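PfkB family carbohydrate kinase (Listeria grayi DSM 20601, PDB 4GM6) probably transfers a phosphate group from a nucleotide such as ATP to a sugar or sugar-like substrate. Local coordinates at residues T77-N82 and D107-Y112; L33-S38 and I53-A58. All coordinates share one frame; numbering follows the deposited sequence.

The two contacts follow one another along the chain, contact 2 (33-38 with 53-58) closing before contact 1 (77-82 with 107-112) opens, and their centres are about 11 Å apart on the same side of the chain's centre. They meet in the small four-stranded sheet, where strand 34-38 lies between strands 50-56 and 111-115: M35 N probably bonds to G110 O, and L37 N to Y112 O. Contact 2 pairs two strands inside this sheet, whereas contact 1 ties the loop leading into strand 111-115 to strand 73-79 of the large nine-stranded sheet. Both touch a second subunit, consistent with the small sheet acting as lid and dimer interface, as in ribokinase-like relatives.

Contact 1. Residues T77-N82 and D107-Y112; sequences TVVPAN and DRLGTY
The ring of P80 rests on the backbone that joins D107 to L109, with CG and CD at the R108-L109 peptide and CB at the D107-R108 peptide. CG comes within 3.6 Å of L109 N, and CB lies 3.7 Å from R108 N. The fit is van der Waals packing of ring carbons on peptide atoms; no hydrogen bond joins the segments. The other apolar contacts gather on one methyl: L109 CD1 touches V79 CG1 at 4.2 Å and P80 CD, also at 4.2 Å. L109 CG stands opposite the backbone N (chi1 -171°), which sends this branch toward the end of the strand.

In the PfkB fold this joins the large nine-stranded sheet to the small one: strand 73-79 ends here, and 107-110 leads into strand 111-115.

Polar interactions lie at the margin. N82 ND2 donates to a water at 2.8 Å, and that water gives a weak bond of 3.3 Å to D107 O. The amide's other end, OD1, caps helix 83-94 at G85 N. R108 CB points away from 77-82, and its NE forms a salt bridge with D128 of a second subunit.

Contact 2. Residues L33-S38 and I53-A58; sequences LLMRLS and IHIGGA
R36 and H54 face each other across an antiparallel strand pair: R36 N bonds to H54 O at 2.6 Å, and H54 N returns a bond to R36 O. One step along, L34 N reaches G56 O at 2.7 Å, nearly straight (174°), with G56 N bonded back to L34 O. M35-I55 and L37-I53 are the non-hydrogen-bonded pairs between and beyond them. This hairpin forms the edge of the small sheet of the PfkB fold, strand 50-56 being outermost within the chain.

The tight part is the apolar packing of M35, L37, I53 and I55. M35 runs extended and then bends at its last torsion (chi3 56°); its SD lies 3.8 Å from I53 CG2, their side chains crossing at a slant. L33 CD2 meets I55 CG2 at 3.8 Å, beside helix 83-94, whose M87 and H91 touch I53 and I55. L51 of a second subunit packs on L37 and I53.

Looser is the polar, water-bearing end at R36, S38 and H54; H54 and I55 are both partly exposed. H54 ND1 sits over one face of the R36 guanidinium, offset toward the rim, 4.2 Å from R36 NH2. A water lies between H54 ND1 and S38 OG, its approach to ND1 short and so doubtful; it gives a weak bond to R36 O. R36 NH2 donates to S38 OG at 3.2 Å, tilted out of the guanidinium plane.

At the far end, G57 sits at the N-cap position of helix 58-68, in a GG sequence resembling the family's N-terminal signature. R36 forms salt bridges through NH1 to D329 and NH2 to D287. These carboxylates would largely offset the arginine's charge and tie this strand of the small sheet, which in relatives forms a lid, to the loops of D287 and D329.

Contact 1. Residues T77-N82 and D107-Y112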
loop_
_atom_site.group_PDB
_atom_site.type_symbol
_atom_site.label_atom_id
_atom_site.label_comp_id
_atom_site.label_asym_id
_atom_site.label_seq_id
_atom_site.Cartn_x
_atom_site.Cartn_y
_atom_site.Cartn_z
ATOM N N THR C 77 9.061 8.539 32.626
ATOM C CA THR C 77 9.766 8.761 31.369
ATOM C C THR C 77 9.732 10.232 30.922
ATOM O O THR C 77 9.063 11.060 31.541
ATOM C CB THR C 77 9.218 7.851 30.255
ATOM O OG1 THR C 77 10.237 7.640 29.270
ATOM C CG2 THR C 77 7.987 8.487 29.605
ATOM N N VAL C 78 10.466 10.549 29.853
ATOM C CA VAL C 78 10.531 11.918 29.349
ATOM C C VAL C 78 10.334 11.955 27.841
ATOM O O VAL C 78 10.965 11.180 27.112
ATOM C CB VAL C 78 11.892 12.574 29.644
ATOM C CG1 VAL C 78 11.922 13.994 29.086
ATOM C CG2 VAL C 78 12.189 12.559 31.140
ATOM N N VAL C 79 9.472 12.864 27.381
ATOM C CA VAL C 79 9.249 13.074 25.957
ATOM C C VAL C 79 9.189 14.564 25.615
ATOM O O VAL C 79 8.826 15.370 26.448
ATOM C CB VAL C 79 7.927 12.431 25.487
ATOM C CG1 VAL C 79 7.899 10.956 25.850
ATOM C CG2 VAL C 79 6.741 13.174 26.084
ATOM N N PRO C 80 9.525 14.932 24.364
ATOM C CA PRO C 80 9.423 16.340 23.998
ATOM C C PRO C 80 7.967 16.754 23.845
ATOM O O PRO C 80 7.134 15.946 23.447
ATOM C CB PRO C 80 10.132 16.393 22.647
ATOM C CG PRO C 80 9.844 15.048 22.044
ATOM C CD PRO C 80 9.939 14.095 23.222
ATOM N N ALA C 81 7.672 18.004 24.173
ATOM C CA ALA C 81 6.334 18.563 24.037
ATOM C C ALA C 81 6.066 18.875 22.577
ATOM O O ALA C 81 5.798 20.007 22.212
ATOM C CB ALA C 81 6.191 19.825 24.890
ATOM N N ASN C 82 6.182 17.869 21.725
ATOM C CA ASN C 82 5.819 18.057 20.329
ATOM C C ASN C 82 5.003 16.863 19.834
ATOM O O ASN C 82 4.876 15.868 20.549
ATOM C CB ASN C 82 7.060 18.343 19.458
ATOM C CG ASN C 82 7.951 17.124 19.252
ATOM O OD1 ASN C 82 7.507 15.978 19.321
ATOM N ND2 ASN C 82 9.223 17.376 18.970
ATOM N N ASP C 107 14.001 18.361 23.218
ATOM C CA ASP C 107 13.823 18.743 21.811
ATOM C C ASP C 107 13.417 17.641 20.855
ATOM O O ASP C 107 13.026 17.925 19.712
ATOM C CB ASP C 107 15.133 19.308 21.263
ATOM C CG ASP C 107 15.491 20.646 21.864
ATOM O OD1 ASP C 107 14.583 21.488 22.057
ATOM O OD2 ASP C 107 16.693 20.853 22.132
ATOM N N ARG C 108 13.573 16.388 21.261
ATOM C CA ARG C 108 13.338 15.314 20.299
ATOM C C ARG C 108 13.055 13.970 20.934
ATOM O O ARG C 108 13.550 13.668 22.023
ATOM C CB ARG C 108 14.523 15.195 19.323
ATOM C CG ARG C 108 15.743 14.467 19.877
ATOM C CD ARG C 108 16.907 14.467 18.893
ATOM N NE ARG C 108 16.595 13.637 17.734
ATOM C CZ ARG C 108 16.769 12.324 17.689
ATOM N NH1 ARG C 108 17.285 11.689 18.739
ATOM N NH2 ARG C 108 16.438 11.647 16.588
ATOM N N LEU C 109 12.265 13.161 20.238
ATOM C CA LEU C 109 12.075 11.775 20.623
ATOM C C LEU C 109 13.147 10.935 19.934
ATOM O O LEU C 109 13.393 11.109 18.750
ATOM C CB LEU C 109 10.690 11.287 20.198
ATOM C CG LEU C 109 10.306 9.908 20.746
ATOM C CD1 LEU C 109 9.860 10.038 22.194
ATOM C CD2 LEU C 109 9.215 9.262 19.899
ATOM N N GLY C 110 13.781 10.035 20.679
ATOM C CA GLY C 110 14.766 9.124 20.114
ATOM C C GLY C 110 14.129 8.178 19.110
ATOM O O GLY C 110 12.961 7.805 19.243
ATOM N N THR C 111 14.889 7.785 18.096
ATOM C CA THR C 111 14.362 6.897 17.083
ATOM C C THR C 111 15.398 5.845 16.781
ATOM O O THR C 111 16.530 5.941 17.236
ATOM C CB THR C 111 14.023 7.647 15.760
ATOM O OG1 THR C 111 15.217 8.213 15.192
ATOM C CG2 THR C 111 13.021 8.771 16.013
ATOM N N TYR C 112 14.995 4.819 16.032
ATOM C CA TYR C 112 15.951 3.942 15.401
ATOM C C TYR C 112 15.327 3.346 14.158
ATOM O O TYR C 112 14.112 3.278 14.038
ATOM C CB TYR C 112 16.510 2.868 16.357
ATOM C CG TYR C 112 15.576 1.747 16.760
ATOM C CD1 TYR C 112 15.627 0.514 16.124
ATOM C CD2 TYR C 112 14.673 1.910 17.799
ATOM C CE1 TYR C 112 14.796 -0.523 16.507
ATOM C CE2 TYR C 112 13.834 0.884 18.190
ATOM C CZ TYR C 112 13.906 -0.329 17.549
ATOM O OH TYR C 112 13.070 -1.350 17.946
HETATM O O HOH W 1 10.467 19.878 18.860
#

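Contact 2. Residues L33-S38 and I53-A58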
loop_
_atom_site.group_PDB
_atom_site.type_symbol
_atom_site.label_atom_id
_atom_site.label_comp_id
_atom_site.label_asym_id
_atom_site.label_seq_id
_atom_site.Cartn_x
_atom_site.Cartn_y
_atom_site.Cartn_z
ATOM N N LEU C 33 11.069 5.848 25.686
ATOM C CA LEU C 33 10.302 5.401 24.537
ATOM C C LEU C 33 10.977 5.847 23.245
ATOM O O LEU C 33 11.433 6.982 23.134
ATOM C CB LEU C 33 8.876 5.953 24.566
ATOM C CG LEU C 33 7.913 5.203 25.486
ATOM C CD1 LEU C 33 8.081 5.751 26.893
ATOM C CD2 LEU C 33 6.469 5.341 25.026
ATOM N N LEU C 34 11.026 4.948 22.268
ATOM C CA LEU C 34 11.655 5.241 20.986
ATOM C C LEU C 34 10.618 5.099 19.887
ATOM O O LEU C 34 9.689 4.294 19.991
ATOM C CB LEU C 34 12.794 4.249 20.708
ATOM C CG LEU C 34 13.918 4.258 21.733
ATOM C CD1 LEU C 34 14.952 3.176 21.419
ATOM C CD2 LEU C 34 14.544 5.642 21.704
ATOM N N MET C 35 10.768 5.854 18.816
ATOM C CA MET C 35 9.973 5.526 17.650
ATOM C C MET C 35 10.816 4.630 16.746
ATOM O O MET C 35 11.933 5.001 16.348
ATOM C CB MET C 35 9.511 6.760 16.901
ATOM C CG MET C 35 8.783 6.390 15.608
ATOM S SD MET C 35 8.014 7.788 14.770
ATOM C CE MET C 35 9.405 8.886 14.548
ATOM N N ARG C 36 10.315 3.442 16.450
ATOM C CA ARG C 36 11.019 2.583 15.519
ATOM C C ARG C 36 10.504 2.822 14.098
ATOM O O ARG C 36 9.300 2.960 13.898
ATOM C CB ARG C 36 10.888 1.101 15.877
ATOM C CG ARG C 36 11.342 0.272 14.690
ATOM C CD ARG C 36 11.513 -1.216 14.931
ATOM N NE ARG C 36 10.530 -1.857 15.795
ATOM C CZ ARG C 36 9.792 -2.922 15.464
ATOM N NH1 ARG C 36 8.969 -3.453 16.351
ATOM N NH2 ARG C 36 9.853 -3.450 14.262
ATOM N N LEU C 37 11.420 2.891 13.131
ATOM C CA LEU C 37 11.085 3.084 11.702
ATOM C C LEU C 37 11.642 1.929 10.891
ATOM O O LEU C 37 12.856 1.793 10.772
ATOM C CB LEU C 37 11.651 4.415 11.209
ATOM C CG LEU C 37 11.094 5.588 12.042
ATOM C CD1 LEU C 37 12.185 6.566 12.434
ATOM C CD2 LEU C 37 10.007 6.319 11.297
ATOM N N SER C 38 10.740 1.125 10.322
ATOM C CA SER C 38 11.049 -0.209 9.807
ATOM C C SER C 38 10.852 -0.301 8.295
ATOM O O SER C 38 9.870 0.230 7.784
ATOM C CB SER C 38 10.061 -1.210 10.433
ATOM O OG SER C 38 10.540 -1.665 11.669
ATOM N N ILE C 53 5.950 2.740 11.209
ATOM C CA ILE C 53 6.210 3.285 12.533
ATOM C C ILE C 53 5.719 2.358 13.641
ATOM O O ILE C 53 4.624 1.815 13.548
ATOM C CB ILE C 53 5.395 4.575 12.730
ATOM C CG1 ILE C 53 5.865 5.688 11.813
ATOM C CG2 ILE C 53 5.471 5.023 14.184
ATOM C CD1 ILE C 53 5.124 6.988 12.118
ATOM N N HIS C 54 6.519 2.192 14.694
ATOM C CA HIS C 54 6.084 1.505 15.916
ATOM C C HIS C 54 6.720 2.218 17.104
ATOM O O HIS C 54 7.881 2.603 17.033
ATOM C CB HIS C 54 6.522 0.044 15.905
ATOM C CG HIS C 54 5.839 -0.765 14.848
ATOM N ND1 HIS C 54 6.429 -1.071 13.640
ATOM C CD2 HIS C 54 4.593 -1.285 14.804
ATOM C CE1 HIS C 54 5.580 -1.766 12.905
ATOM N NE2 HIS C 54 4.459 -1.906 13.590
ATOM N N ILE C 55 5.952 2.424 18.168
ATOM C CA ILE C 55 6.487 2.989 19.405
ATOM C C ILE C 55 6.885 1.849 20.325
ATOM O O ILE C 55 6.183 0.846 20.426
ATOM C CB ILE C 55 5.443 3.853 20.118
ATOM C CG1 ILE C 55 4.854 4.859 19.131
ATOM C CG2 ILE C 55 6.028 4.508 21.376
ATOM C CD1 ILE C 55 5.834 5.896 18.615
ATOM N N GLY C 56 8.022 1.994 20.989
ATOM C CA GLY C 56 8.500 0.932 21.862
ATOM C C GLY C 56 9.594 1.418 22.783
ATOM O O GLY C 56 9.907 2.592 22.816
ATOM N N GLY C 57 10.185 0.483 23.514
ATOM C CA GLY C 57 11.182 0.780 24.531
ATOM C C GLY C 57 11.131 -0.401 25.478
ATOM O O GLY C 57 10.049 -0.789 25.900
ATOM N N ALA C 58 12.286 -0.990 25.794
ATOM C CA ALA C 58 12.315 -2.205 26.621
ATOM C C ALA C 58 11.363 -2.113 27.805
ATOM O O ALA C 58 10.486 -2.968 27.983
ATOM C CB ALA C 58 13.731 -2.518 27.094
HETATM O O HOH W 2 8.383 0.208 12.855
#